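Local coordinates for protein thiosulfate sulfurtransferase YnjE (Escherichia coli, PDB 2WLR) that catalyses the transfer of sulfur from thiosulfate to cyanide, yielding thiocyanate and sulfite, as a monomeric periplasmic enzyme built from rhodanese domains, at residues 318-323 with 330-335; 348-353 with 376-381; 387-390 with 395-398. All blocks are in the same frame, centred on the assembly; numbering follows the deposited sequence.

Contact 1: 318-323 with 330-335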
# COMPACT_ATOMS: atom_id res chain seq x y z
N ALA A 318 -3.26 14.87 16.66
CA ALA A 318 -3.01 13.93 15.57
C ALA A 318 -4.11 14.09 14.53
O ALA A 318 -5.28 14.33 14.86
CB ALA A 318 -2.96 12.49 16.10
N ARG A 319 -3.72 13.98 13.27
CA ARG A 319 -4.64 14.09 12.16
C ARG A 319 -5.05 12.70 11.71
O ARG A 319 -4.21 11.81 11.65
CB ARG A 319 -4.00 14.87 11.04
CG ARG A 319 -3.77 16.34 11.43
CD ARG A 319 -2.80 17.07 10.56
NE ARG A 319 -2.85 18.51 10.89
CZ ARG A 319 -1.86 19.37 10.67
NH1 ARG A 319 -0.72 19.01 10.11
NH2 ARG A 319 -2.03 20.64 11.03
N TRP A 320 -6.31 12.49 11.36
CA TRP A 320 -6.78 11.17 10.98
C TRP A 320 -6.33 10.84 9.58
O TRP A 320 -6.55 11.62 8.67
CB TRP A 320 -8.30 11.08 10.98
CG TRP A 320 -8.81 9.64 10.90
CD1 TRP A 320 -8.35 8.56 11.60
CD2 TRP A 320 -9.90 9.16 10.11
NE1 TRP A 320 -9.07 7.45 11.28
CE2 TRP A 320 -10.04 7.79 10.38
CE3 TRP A 320 -10.78 9.76 9.20
CZ2 TRP A 320 -11.00 7.00 9.77
CZ3 TRP A 320 -11.73 8.97 8.59
CH2 TRP A 320 -11.83 7.61 8.88
N GLY A 321 -5.72 9.67 9.40
CA GLY A 321 -5.25 9.25 8.09
C GLY A 321 -6.14 8.29 7.34
O GLY A 321 -5.76 7.78 6.28
N HIS A 322 -7.33 8.01 7.86
CA HIS A 322 -8.14 6.87 7.46
C HIS A 322 -7.45 5.55 7.83
O HIS A 322 -6.31 5.52 8.27
CB HIS A 322 -8.54 6.95 5.98
CG HIS A 322 -9.52 8.04 5.70
ND1 HIS A 322 -10.85 7.81 5.42
CD2 HIS A 322 -9.38 9.38 5.72
CE1 HIS A 322 -11.48 8.96 5.24
NE2 HIS A 322 -10.60 9.93 5.42
N ALA A 323 -8.18 4.44 7.72
CA ALA A 323 -7.65 3.12 8.09
C ALA A 323 -8.62 2.05 7.63
O ALA A 323 -8.75 1.79 6.42
CB ALA A 323 -7.36 3.04 9.61
N MSE A 330 -7.98 -2.62 6.89
CA MSE A 330 -7.44 -1.45 6.20
C MSE A 330 -8.20 -1.14 4.92
O MSE A 330 -7.63 -0.70 3.92
CB MSE A 330 -5.91 -1.65 5.93
CG MSE A 330 -4.99 -1.50 7.19
SE MSE A 330 -5.04 0.29 7.76
CE MSE A 330 -3.63 0.86 6.62
N GLU A 331 -9.53 -1.25 4.98
CA GLU A 331 -10.35 -1.06 3.79
C GLU A 331 -10.21 0.28 3.06
O GLU A 331 -10.35 0.32 1.83
CB GLU A 331 -11.85 -1.27 4.09
CG GLU A 331 -12.24 -2.64 4.55
CD GLU A 331 -12.31 -2.74 6.06
OE1 GLU A 331 -11.56 -2.00 6.76
OE2 GLU A 331 -13.10 -3.58 6.56
N ASP A 332 -9.91 1.35 3.79
CA ASP A 332 -9.82 2.67 3.18
C ASP A 332 -8.65 2.79 2.25
O ASP A 332 -8.55 3.75 1.53
CB ASP A 332 -9.74 3.79 4.24
CG ASP A 332 -10.95 3.85 5.15
OD1 ASP A 332 -12.03 3.47 4.69
OD2 ASP A 332 -10.82 4.29 6.34
N PHE A 333 -7.72 1.84 2.32
CA PHE A 333 -6.55 1.88 1.47
C PHE A 333 -6.57 0.85 0.36
O PHE A 333 -5.59 0.79 -0.41
CB PHE A 333 -5.34 1.71 2.36
CG PHE A 333 -5.06 2.92 3.18
CD1 PHE A 333 -4.31 3.97 2.65
CD2 PHE A 333 -5.55 3.02 4.46
CE1 PHE A 333 -4.09 5.12 3.41
CE2 PHE A 333 -5.29 4.18 5.22
CZ PHE A 333 -4.57 5.20 4.67
N HIS A 334 -7.64 0.05 0.26
CA HIS A 334 -7.63 -1.13 -0.63
C HIS A 334 -8.71 -1.05 -1.68
O HIS A 334 -9.80 -0.53 -1.42
CB HIS A 334 -7.89 -2.41 0.14
CG HIS A 334 -6.86 -2.74 1.18
ND1 HIS A 334 -7.12 -3.61 2.21
CD2 HIS A 334 -5.59 -2.33 1.34
CE1 HIS A 334 -6.05 -3.70 2.99
NE2 HIS A 334 -5.10 -2.94 2.47
N ASN A 335 -8.37 -1.50 -2.88
CA ASN A 335 -9.32 -1.81 -3.94
C ASN A 335 -10.11 -3.07 -3.60
O ASN A 335 -9.78 -3.77 -2.64
CB ASN A 335 -8.56 -2.01 -5.27
CG ASN A 335 -7.90 -0.76 -5.78
OD1 ASN A 335 -6.74 -0.78 -6.22
ND2 ASN A 335 -8.59 0.34 -5.71

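Contact 2: 348-353 with 376-381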
# COMPACT_ATOMS: atom_id res chain seq x y z
N ALA A 348 -6.02 12.51 -1.83
CA ALA A 348 -7.21 13.34 -1.53
C ALA A 348 -7.73 13.11 -0.13
O ALA A 348 -8.14 14.05 0.57
CB ALA A 348 -8.28 13.06 -2.53
N MSE A 349 -7.73 11.87 0.31
CA MSE A 349 -8.26 11.63 1.63
C MSE A 349 -7.34 12.21 2.70
O MSE A 349 -7.82 12.73 3.71
CB MSE A 349 -8.68 10.18 1.87
CG MSE A 349 -7.67 9.21 2.16
SE MSE A 349 -8.62 7.43 2.19
CE MSE A 349 -6.98 6.44 2.33
N TRP A 350 -6.03 12.18 2.47
CA TRP A 350 -5.06 12.81 3.37
C TRP A 350 -5.15 14.34 3.32
O TRP A 350 -5.13 15.00 4.37
CB TRP A 350 -3.63 12.29 3.12
CG TRP A 350 -3.41 10.89 3.62
CD1 TRP A 350 -4.20 10.19 4.49
CD2 TRP A 350 -2.34 10.02 3.28
NE1 TRP A 350 -3.69 8.94 4.70
CE2 TRP A 350 -2.55 8.82 3.98
CE3 TRP A 350 -1.21 10.15 2.46
CZ2 TRP A 350 -1.69 7.73 3.88
CZ3 TRP A 350 -0.36 9.05 2.34
CH2 TRP A 350 -0.60 7.88 3.07
N LYS A 351 -5.28 14.90 2.12
CA LYS A 351 -5.36 16.35 1.98
C LYS A 351 -6.52 16.91 2.77
O LYS A 351 -6.39 17.99 3.39
CB LYS A 351 -5.48 16.77 0.52
CG LYS A 351 -5.59 18.29 0.31
CD LYS A 351 -5.67 18.64 -1.16
CE LYS A 351 -5.66 20.14 -1.39
NZ LYS A 351 -6.17 20.41 -2.76
N ALA A 352 -7.63 16.19 2.79
CA ALA A 352 -8.84 16.62 3.54
C ALA A 352 -8.58 16.79 5.04
O ALA A 352 -9.29 17.56 5.72
CB ALA A 352 -10.01 15.68 3.29
N TRP A 353 -7.60 16.06 5.57
CA TRP A 353 -7.20 16.19 6.98
C TRP A 353 -5.88 16.97 7.17
O TRP A 353 -5.23 16.87 8.21
CB TRP A 353 -7.14 14.81 7.62
CG TRP A 353 -8.41 14.39 8.18
CD1 TRP A 353 -9.43 13.75 7.53
CD2 TRP A 353 -8.83 14.58 9.52
NE1 TRP A 353 -10.45 13.51 8.41
CE2 TRP A 353 -10.13 14.02 9.64
CE3 TRP A 353 -8.26 15.17 10.65
CZ2 TRP A 353 -10.84 14.03 10.84
CZ3 TRP A 353 -8.98 15.17 11.85
CH2 TRP A 353 -10.25 14.61 11.93
N MSE A 376 4.60 2.35 3.66
CA MSE A 376 5.02 1.76 2.38
C MSE A 376 4.29 2.34 1.19
O MSE A 376 4.90 2.56 0.16
CB MSE A 376 4.93 0.23 2.42
CG MSE A 376 5.81 -0.45 3.44
SE MSE A 376 7.72 -0.20 3.11
CE MSE A 376 7.90 -1.45 1.60
N TYR A 377 3.00 2.58 1.31
CA TYR A 377 2.26 3.25 0.24
C TYR A 377 2.78 4.68 -0.02
O TYR A 377 3.06 5.04 -1.15
CB TYR A 377 0.77 3.26 0.52
CG TYR A 377 0.11 1.89 0.60
CD1 TYR A 377 0.70 0.76 0.01
CD2 TYR A 377 -1.06 1.72 1.32
CE1 TYR A 377 0.11 -0.48 0.08
CE2 TYR A 377 -1.66 0.47 1.37
CZ TYR A 377 -1.05 -0.61 0.75
OH TYR A 377 -1.66 -1.85 0.84
N ALA A 378 2.96 5.48 1.03
CA ALA A 378 3.47 6.84 0.87
C ALA A 378 4.86 6.86 0.25
O ALA A 378 5.17 7.68 -0.56
CB ALA A 378 3.50 7.55 2.23
N ARG A 379 5.71 5.89 0.63
CA ARG A 379 7.02 5.73 0.04
C ARG A 379 6.91 5.47 -1.48
O ARG A 379 7.58 6.14 -2.28
CB ARG A 379 7.75 4.59 0.74
CG ARG A 379 9.11 4.27 0.17
CD ARG A 379 9.74 3.10 0.90
NE ARG A 379 10.96 2.56 0.30
CZ ARG A 379 11.09 1.37 -0.28
NH1 ARG A 379 10.06 0.56 -0.46
NH2 ARG A 379 12.28 1.01 -0.75
N ALA A 380 6.02 4.55 -1.88
CA ALA A 380 5.80 4.22 -3.30
C ALA A 380 5.22 5.43 -4.05
O ALA A 380 5.49 5.65 -5.25
CB ALA A 380 4.86 3.03 -3.39
N MSE A 381 4.46 6.25 -3.33
CA MSE A 381 3.87 7.48 -3.86
C MSE A 381 4.87 8.61 -3.99
O MSE A 381 4.52 9.70 -4.47
CB MSE A 381 2.72 7.92 -2.95
CG MSE A 381 1.50 7.08 -3.13
SE MSE A 381 0.20 7.16 -1.64
CE MSE A 381 -0.41 8.96 -1.66

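Contact 3: 387-390 with 395-398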
# COMPACT_ATOMS: atom_id res chain seq x y z
N SER A 387 7.75 8.58 7.92
CA SER A 387 8.27 7.71 8.97
C SER A 387 7.13 7.02 9.70
O SER A 387 5.94 7.29 9.43
CB SER A 387 9.09 8.47 10.00
OG SER A 387 8.28 9.47 10.64
N VAL A 388 7.49 6.14 10.62
CA VAL A 388 6.54 5.52 11.52
C VAL A 388 6.94 5.90 12.94
O VAL A 388 8.12 5.82 13.31
CB VAL A 388 6.50 4.00 11.38
CG1 VAL A 388 5.70 3.36 12.50
CG2 VAL A 388 5.93 3.62 9.98
N TYR A 389 5.98 6.40 13.72
CA TYR A 389 6.14 6.56 15.16
C TYR A 389 5.77 5.22 15.80
O TYR A 389 4.60 4.85 15.93
CB TYR A 389 5.27 7.74 15.68
CG TYR A 389 5.06 7.70 17.19
CD1 TYR A 389 6.09 7.37 18.03
CD2 TYR A 389 3.80 8.01 17.78
CE1 TYR A 389 5.92 7.29 19.40
CE2 TYR A 389 3.63 7.96 19.16
CZ TYR A 389 4.69 7.61 19.96
OH TYR A 389 4.57 7.51 21.33
N ASP A 390 6.79 4.46 16.16
CA ASP A 390 6.64 3.07 16.57
C ASP A 390 5.69 2.92 17.78
O ASP A 390 4.72 2.14 17.75
CB ASP A 390 8.04 2.49 16.91
CG ASP A 390 8.10 0.96 16.88
OD1 ASP A 390 7.08 0.25 16.69
OD2 ASP A 390 9.21 0.44 17.12
N GLU A 395 2.24 3.38 23.54
CA GLU A 395 3.23 4.12 24.27
C GLU A 395 2.66 5.43 24.80
O GLU A 395 2.83 5.74 26.00
CB GLU A 395 4.46 4.37 23.41
CG GLU A 395 5.60 5.00 24.20
CD GLU A 395 6.75 5.44 23.37
OE1 GLU A 395 6.57 5.86 22.20
OE2 GLU A 395 7.86 5.40 23.94
N TRP A 396 2.03 6.21 23.93
CA TRP A 396 1.58 7.56 24.28
C TRP A 396 0.72 7.50 25.52
O TRP A 396 0.96 8.23 26.50
CB TRP A 396 0.80 8.17 23.13
CG TRP A 396 0.43 9.59 23.30
CD1 TRP A 396 -0.75 10.07 23.77
CD2 TRP A 396 1.21 10.72 22.93
NE1 TRP A 396 -0.75 11.43 23.73
CE2 TRP A 396 0.44 11.87 23.23
CE3 TRP A 396 2.49 10.88 22.39
CZ2 TRP A 396 0.91 13.16 23.00
CZ3 TRP A 396 2.95 12.16 22.17
CH2 TRP A 396 2.16 13.29 22.47
N SER A 397 -0.25 6.61 25.52
CA SER A 397 -1.25 6.54 26.57
C SER A 397 -0.76 5.81 27.81
O SER A 397 -1.48 5.75 28.82
CB SER A 397 -2.56 5.93 26.03
OG SER A 397 -2.45 4.55 25.69
N SER A 398 0.45 5.25 27.77
CA SER A 398 1.06 4.63 28.95
C SER A 398 1.40 5.68 30.00
O SER A 398 1.52 5.36 31.19
CB SER A 398 2.30 3.80 28.58
OG SER A 398 3.40 4.62 28.27

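Contact 1: 318-323 with 330-335
Beyond the edge strand 319-320 the chain loops out and comes back, bringing Ala323 and Met330 to 4.9 Å between their CA atoms, and a short 3-10 segment at 331-333 follows. The loop belongs to the third rhodanese domain, where this strand borders the parallel sheet. Asp332 takes hold of both polar atoms of Ala323. Its backbone N donates to Ala323 O at 2.9 Å, and its OD2 accepts from Ala323 N at 3.0 Å in a fairly straight bond (164°). With CG beside its own backbone N (chi1 -60°), the Asp332 carboxylate reaches the peptide before Ala323, while the amide binds the carbonyl of the peptide after it; OD2 is met on its anti side, slightly out of plane. Were an alanine here, the carboxylate would be gone, and Ala323 N would probably be left without this acceptor, with the loop freer to shift. The His322 ring turns an edge to the carboxylate, the two planes 76° apart, while Trp320 CZ3 sits 3.3 Å above one imidazole face. Trp320 NE1 is itself spent on Arg294 O. Phe333 suits the buried side, filling it with a flat ring that also meets Ile346 and Met349 of helix 343-351. Met330, present as selenomethionine, is flexible enough to bend between the loop and helix 369-380, where it touches Arg370, a probable substrate-binding residue. Alanine's small methyl fits beside the selenium, Ala323 CB 4.0 Å from Met330 SE. His322 O lies near the plane of the Phe333 ring, at its edge, 3.5 Å from Phe333 CE2.

Contact 2: 348-353 with 376-381
The indole of Trp350 spans the gap between helices 343-351 and 369-380 and meets Ala378 and Met381 with its six-membered ring. The two helices belong to the alpha/beta rhodanese fold of the third domain, and here they stand well apart: the CA atoms of Trp350 and Ala378 are 10.7 Å from each other, so a large side chain has to cover the distance. Tryptophan suits this place because it is long, flat and largely apolar, while its one polar atom, NE1, is bonded to Gly321 O. CG lies beside the backbone N (chi1 -73°), and the ring reaches across with its CZ3 corner foremost. The tight part of the contact is gathered at that corner. Ala378 CB comes to 4.1 Å from Trp350 CZ3, alanine's single methyl letting the indole come close to the helix. Met381, a selenomethionine, approaches from the other side of the ring plane, its selenium 5.4 Å from the centroid of the six-membered ring and 50° off the normal, an oblique Met-aromatic contact. Phe363 and Trp383 add further aromatic surface around the indole, so the buried core is made by rings and methyls. The side of helix 343-351 turned from the indole is quite different: Ala348 and Lys351 are exposed, and the Lys351 chain stretches fully extended at the surface, away from the core. Within that core, the bend at the end of the Met381 chain (chi3 65°) directs CE to within 4.0 Å of Trp350 CZ3.

Contact 3: 387-390 with 395-398
Tyr389 and Glu395 meet at an oblique angle, the phenol reaching from the end of strand 386-389 to a carboxylate on helix 392-396. This strand lies in the parallel sheet of the third rhodanese domain, with the helix next in the chain, away from the active site. The ring and carboxylate planes are 28° apart, and Glu395 OE1 lies beside the ring, near its plane. Tyr389 OH donates to Glu395 OE1 at 2.7 Å, and the same oxygen comes to 3.2 Å from Tyr389 CE1. The bond arrives on the anti side of OE1, 34° out of the carboxylate plane. With CG anti to the backbone N (chi1 -173°) and the chain extended beyond it, Glu395 reaches alongside the hydroxyl, bringing CB and CG near too. Trp396 presents a ring edge from the next position, CE3 being 4.1 Å from Tyr389 OH, its NE1 bonded to Pro403 O. Tyrosine suits the strand end because its ring can lie in apolar company, among Met276, Ala279 and Ile315, while its tip still finds a polar partner. The carbonyl O of Glu395 accepts from both Ser398 N and Ser398 OG, the hydroxyl at 2.6 Å. Since Tyr389 is buried, its short bond gives the phenol proton an acceptor and is likely to favour the ionised form of Glu395, tying helix to strand through a single polar link.

All three contacts lie in the third rhodanese domain and follow one another along the chain without interleaving. Contacts 1 and 2 are neighbours, their centres 9 Å apart and their residues touching, with helix 343-351 following on the loop of contact 1. Contact 3 stands about 18 Å from the centre of contact 1 and 20 Å from that of contact 2, touching neither. Contacts 1 and 3 reach the same parallel sheet, at edge strand 319-320 and at strand 386-389, with strands 288-292 and 360-363 between them. Cys365, the persulfide-forming residue, found here as 3-sulfinoalanine, falls between strand 360-363 and helix 369-380, which contact 2 joins to helix 343-351; contact 3 lies away from this site.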